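Local coordinates for protein putative glycosyl hydrolase (Parabacteroides distasonis, PDB 4QHZ) that binds magnesium and is a putative glycosyl hydrolase, possibly acting on sugar derivatives of the 3-keto-disaccharide type, at residues Ile121-Gln124 against Glu128-Val131; Gly77-Asn82 against Ile224-His229. All coordinates share one frame; numbering follows the deposited sequence.

Interaction 1: Ile121-Gln124 against Glu128-Val131. With MG (magnesium ion), chain I.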
loop_
_atom_site.group_PDB
_atom_site.type_symbol
_atom_site.label_atom_id
_atom_site.label_comp_id
_atom_site.label_asym_id
_atom_site.label_seq_id
_atom_site.Cartn_x
_atom_site.Cartn_y
_atom_site.Cartn_z
ATOM N N ILE C 121 13.742 -17.257 11.820
ATOM C CA ILE C 121 12.327 -17.582 11.830
ATOM C C ILE C 121 11.822 -17.493 10.396
ATOM O O ILE C 121 11.725 -16.395 9.840
ATOM C CB ILE C 121 11.539 -16.632 12.756
ATOM C CG1 ILE C 121 12.081 -16.697 14.187
ATOM C CG2 ILE C 121 10.057 -16.969 12.762
ATOM C CD1 ILE C 121 12.750 -15.422 14.644
ATOM N N PHE C 122 11.518 -18.639 9.796
ATOM C CA PHE C 122 10.981 -18.679 8.437
ATOM C C PHE C 122 9.468 -18.571 8.472
ATOM O O PHE C 122 8.774 -19.514 8.864
ATOM C CB PHE C 122 11.396 -19.956 7.712
ATOM C CG PHE C 122 12.814 -19.940 7.210
ATOM C CD1 PHE C 122 13.877 -20.127 8.084
ATOM C CD2 PHE C 122 13.082 -19.752 5.863
ATOM C CE1 PHE C 122 15.184 -20.123 7.627
ATOM C CE2 PHE C 122 14.382 -19.743 5.400
ATOM C CZ PHE C 122 15.436 -19.930 6.283
ATOM N N LEU C 123 8.970 -17.414 8.044
ATOM C CA LEU C 123 7.541 -17.110 8.058
ATOM C C LEU C 123 6.849 -17.880 6.941
ATOM O O LEU C 123 7.251 -17.783 5.782
ATOM C CB LEU C 123 7.320 -15.608 7.899
ATOM C CG LEU C 123 8.106 -14.736 8.892
ATOM C CD1 LEU C 123 7.971 -13.264 8.542
ATOM C CD2 LEU C 123 7.661 -14.985 10.326
ATOM N N GLN C 124 5.833 -18.663 7.309
ATOM C CA GLN C 124 5.198 -19.649 6.419
ATOM C C GLN C 124 6.213 -20.600 5.771
ATOM O O GLN C 124 5.945 -21.173 4.726
ATOM C CB GLN C 124 4.361 -18.956 5.341
ATOM C CG GLN C 124 3.254 -18.082 5.895
ATOM C CD GLN C 124 2.321 -17.584 4.809
ATOM O OE1 GLN C 124 2.693 -16.741 3.996
ATOM N NE2 GLN C 124 1.106 -18.121 4.781
ATOM N N GLU C 128 12.772 -15.770 5.753
ATOM C CA GLU C 128 13.552 -15.749 6.996
ATOM C C GLU C 128 13.669 -14.358 7.617
ATOM O O GLU C 128 14.148 -13.422 6.979
ATOM C CB GLU C 128 14.978 -16.294 6.801
ATOM C CG GLU C 128 15.741 -16.412 8.126
ATOM C CD GLU C 128 17.175 -16.895 7.993
ATOM O OE1 GLU C 128 17.706 -16.929 6.862
ATOM O OE2 GLU C 128 17.779 -17.239 9.042
ATOM N N VAL C 129 13.238 -14.251 8.870
ATOM C CA VAL C 129 13.635 -13.158 9.737
ATOM C C VAL C 129 14.898 -13.624 10.443
ATOM O O VAL C 129 14.860 -14.564 11.238
ATOM C CB VAL C 129 12.555 -12.796 10.773
ATOM C CG1 VAL C 129 13.007 -11.610 11.622
ATOM C CG2 VAL C 129 11.232 -12.488 10.083
ATOM N N GLN C 130 16.020 -12.978 10.139
ATOM C CA GLN C 130 17.323 -13.430 10.611
ATOM C C GLN C 130 17.453 -13.332 12.128
ATOM O O GLN C 130 17.012 -12.362 12.743
ATOM C CB GLN C 130 18.443 -12.626 9.939
ATOM C CG GLN C 130 19.861 -12.941 10.408
ATOM C CD GLN C 130 20.364 -14.311 9.958
ATOM O OE1 GLN C 130 19.746 -15.340 10.243
ATOM N NE2 GLN C 130 21.495 -14.327 9.249
ATOM N N VAL C 131 18.044 -14.371 12.708
ATOM C CA VAL C 131 18.488 -14.364 14.086
ATOM C C VAL C 131 20.002 -14.563 14.083
ATOM O O VAL C 131 20.518 -15.459 13.414
ATOM C CB VAL C 131 17.791 -15.467 14.901
ATOM C CG1 VAL C 131 18.481 -15.678 16.248
ATOM C CG2 VAL C 131 16.323 -15.114 15.088
HETATM MG MG MG I . 19.824 -17.458 9.907
HETATM O O HOH W 1 20.421 -17.223 8.056
#

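Interaction 2: Gly77-Asn82 against Ile224-His229. With MG (magnesium ion), chain I.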
loop_
_atom_site.group_PDB
_atom_site.type_symbol
_atom_site.label_atom_id
_atom_site.label_comp_id
_atom_site.label_asym_id
_atom_site.label_seq_id
_atom_site.Cartn_x
_atom_site.Cartn_y
_atom_site.Cartn_z
ATOM N N GLY C 77 13.122 -24.249 31.453
ATOM C CA GLY C 77 12.123 -23.349 30.885
ATOM C C GLY C 77 12.473 -22.771 29.527
ATOM O O GLY C 77 11.801 -21.864 29.055
ATOM N N VAL C 78 13.540 -23.268 28.906
ATOM C CA VAL C 78 13.939 -22.833 27.569
ATOM C C VAL C 78 14.137 -24.065 26.703
ATOM O O VAL C 78 14.134 -25.184 27.208
ATOM C CB VAL C 78 15.243 -21.994 27.581
ATOM C CG1 VAL C 78 15.184 -20.896 28.634
ATOM C CG2 VAL C 78 16.473 -22.862 27.829
ATOM N N PHE C 79 14.305 -23.871 25.402
ATOM C CA PHE C 79 14.823 -24.957 24.574
ATOM C C PHE C 79 16.003 -24.474 23.739
ATOM O O PHE C 79 16.084 -23.307 23.359
ATOM C CB PHE C 79 13.726 -25.631 23.722
ATOM C CG PHE C 79 13.120 -24.765 22.647
ATOM C CD1 PHE C 79 12.037 -23.939 22.929
ATOM C CD2 PHE C 79 13.569 -24.846 21.336
ATOM C CE1 PHE C 79 11.444 -23.172 21.937
ATOM C CE2 PHE C 79 12.985 -24.084 20.337
ATOM C CZ PHE C 79 11.918 -23.247 20.635
ATOM N N THR C 80 16.925 -25.395 23.489
ATOM C CA THR C 80 18.201 -25.075 22.900
ATOM C C THR C 80 18.368 -25.860 21.607
ATOM O O THR C 80 18.071 -27.049 21.549
ATOM C CB THR C 80 19.340 -25.412 23.881
ATOM O OG1 THR C 80 19.113 -24.733 25.120
ATOM C CG2 THR C 80 20.696 -24.989 23.322
ATOM N N VAL C 81 18.854 -25.174 20.576
ATOM C CA VAL C 81 19.090 -25.778 19.278
ATOM C C VAL C 81 20.068 -26.948 19.397
ATOM O O VAL C 81 21.090 -26.840 20.071
ATOM C CB VAL C 81 19.673 -24.750 18.278
ATOM C CG1 VAL C 81 19.966 -25.401 16.933
ATOM C CG2 VAL C 81 18.728 -23.573 18.093
ATOM N N ASN C 82 19.732 -28.064 18.756
ATOM C CA ASN C 82 20.661 -29.160 18.574
ATOM C C ASN C 82 20.970 -29.247 17.089
ATOM O O ASN C 82 20.155 -29.730 16.302
ATOM C CB ASN C 82 20.092 -30.476 19.102
ATOM C CG ASN C 82 21.083 -31.631 18.998
ATOM O OD1 ASN C 82 22.077 -31.560 18.274
ATOM N ND2 ASN C 82 20.820 -32.695 19.741
ATOM N N ILE C 224 5.809 -22.192 10.944
ATOM C CA ILE C 224 6.959 -21.414 11.357
ATOM C C ILE C 224 8.115 -22.397 11.460
ATOM O O ILE C 224 8.010 -23.399 12.160
ATOM C CB ILE C 224 6.728 -20.717 12.710
ATOM C CG1 ILE C 224 5.448 -19.870 12.691
ATOM C CG2 ILE C 224 7.920 -19.850 13.079
ATOM C CD1 ILE C 224 5.463 -18.719 11.705
ATOM N N ILE C 225 9.200 -22.129 10.744
ATOM C CA ILE C 225 10.390 -22.960 10.816
ATOM C C ILE C 225 11.490 -22.209 11.554
ATOM O O ILE C 225 11.779 -21.055 11.230
ATOM C CB ILE C 225 10.914 -23.368 9.423
ATOM C CG1 ILE C 225 9.793 -23.995 8.586
ATOM C CG2 ILE C 225 12.095 -24.328 9.559
ATOM C CD1 ILE C 225 10.215 -24.393 7.178
ATOM N N LEU C 226 12.089 -22.869 12.543
ATOM C CA LEU C 226 13.249 -22.341 13.248
ATOM C C LEU C 226 14.508 -23.003 12.696
ATOM O O LEU C 226 14.601 -24.232 12.605
ATOM C CB LEU C 226 13.131 -22.561 14.759
ATOM C CG LEU C 226 11.983 -21.827 15.461
ATOM C CD1 LEU C 226 11.950 -22.156 16.948
ATOM C CD2 LEU C 226 12.087 -20.319 15.274
ATOM N N GLN C 227 15.481 -22.173 12.354
ATOM C CA GLN C 227 16.658 -22.615 11.619
ATOM C C GLN C 227 17.760 -23.188 12.520
ATOM O O GLN C 227 18.141 -22.584 13.522
ATOM C CB GLN C 227 17.211 -21.439 10.816
ATOM C CG GLN C 227 18.422 -21.744 9.941
ATOM C CD GLN C 227 19.012 -20.473 9.352
ATOM O OE1 GLN C 227 19.369 -19.548 10.082
ATOM N NE2 GLN C 227 19.102 -20.412 8.030
ATOM N N SER C 228 18.250 -24.362 12.142
ATOM C CA SER C 228 19.483 -24.916 12.661
ATOM C C SER C 228 20.594 -24.625 11.658
ATOM O O SER C 228 20.718 -25.308 10.649
ATOM C CB SER C 228 19.351 -26.422 12.874
ATOM O OG SER C 228 20.600 -26.987 13.236
ATOM N N HIS C 229 21.368 -23.578 11.916
ATOM C CA HIS C 229 22.428 -23.151 11.013
ATOM C C HIS C 229 23.710 -23.900 11.384
ATOM O O HIS C 229 24.252 -23.716 12.471
ATOM C CB HIS C 229 22.608 -21.633 11.094
ATOM C CG HIS C 229 23.406 -21.058 9.969
ATOM N ND1 HIS C 229 24.762 -20.827 10.062
ATOM C CD2 HIS C 229 23.038 -20.663 8.727
ATOM C CE1 HIS C 229 25.197 -20.332 8.919
ATOM N NE2 HIS C 229 24.173 -20.222 8.092
HETATM MG MG MG I . 19.824 -17.458 9.907
HETATM O O HOH W 1 20.421 -17.223 8.056
#

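Interaction 1: Ile121-Gln124 against Glu128-Val131
Ile121 and Val129 form the antiparallel hydrogen-bonded pair of a β-hairpin in one sheet of a β-sandwich consistent with the concanavalin clan, and their side chains line its packed face. The pairing is regular: Ile121 N donates to Val129 O at 3.0 Å, and Val129 N returns a bond to Ile121 O with an N-H···O angle of 171°. Glu128 CA adds a C-H···O contact to the same Ile121 oxygen. On this face, which covers strands 97-104 and 165-177, the apolar branches mesh closely. Ile121 CD1 lies 3.6 Å from Val131 CG2, while Leu123 CD1 meets Val129 CG2 at 3.7 Å.

The other face, carrying Phe122 and Glu128, is the more open and polar one: Phe122 is partly exposed, and a magnesium ion and its water lie beside Glu128. These two residues form the non-hydrogen-bonded pair, and the Phe122 ring lies flat over the glutamate chain. Glu128 CB sits almost over the ring centre, 3.7 Å from the centroid and 13° off the normal, a CH-pi contact. With CG anti to the backbone N and the chain extended beyond it, Glu128 runs on beneath the ring edge, its CG 3.8 Å from Phe122 CE1. The carboxylate plane stays within 16° of the ring plane. Replacing Phe122 with an alanine would probably uncover one flank of the glutamate chain and leave its carboxylate freer to turn beside the metal.

Asn118, Ser119 and Gln227 complete the magnesium site from outside the hairpin. The Gln130 side chain leaves the backbone away from the opposite strand, and its bend at chi2 brings OE1 to the metal at 2.1 Å. A metal-bound water makes weak hydrogen bonds to Glu128 OE1 and Gln130 NE2, whereas Glu128 OE2 coordinates the ion directly at 2.2 Å.

Interaction 2: Gly77-Asn82 against Ile224-His229
The rim of the Phe79 ring meets the end of Leu226 between the two sheets of the β-sandwich, the architecture expected of a concanavalin-clan domain. Leu226 CD1 lies near the ring plane, 3.8 Å from Phe79 CZ and 4.0 Å from Phe79 CE2, so the methyl abuts the ring edge. Phe79 reaches this point with CG between the backbone N and the carbonyl carbon (chi1 67°), while Leu226 keeps CG anti to its carbonyl carbon (chi1 -64°), with CD1 as the methyl that reaches the ring.

A second, looser touch follows along both chains. Val81 CG1 stands 4.1 Å from Ser228 OG, a van der Waals approach, and the two CA atoms are 6.7 Å apart. That separation, the 149 Å² buried in total and the absence of hydrogen bonds between the segments all mark side-chain packing across sheets rather than strand pairing. Leu226 and Ser228 turn toward 77-82, and Gln227 between them turns away, its extended chain leading to the magnesium site on the other side of the backbone.

Outside the two segments, Phe54 meets the Phe79 ring edge-to-face, and Ile241 and Trp72 also touch Phe79. Leu226 is packed against Trp62, Ile101 and Ile121. Backbone bonds from Phe79 to Phe238 and from Val81 to Ile236 hold the first segment, and Ser228 in the second is held through its backbone N, hydrogen-bonded to Asp87 OD1.

In the fold
From the N terminus, 77-82 comes first, on strand 78-80 of the larger sheet. Strand 119-123 and its hairpin partner 127-131 follow in the smaller sheet, where interaction 1 closes a loop of three residues. Much later the chain reaches 224-229, and interaction 2 closes a loop of 141 residues that contains the whole hairpin, so the contacts nest without crossing. Interaction 1 joins neighbours within one sheet; interaction 2 joins that sheet to the other. They meet where strand 225-226 lies beside 119-123: Phe122 N is 2.8 Å from Ile225 O, a probable hydrogen bond. Both also contribute residues to the same magnesium ion.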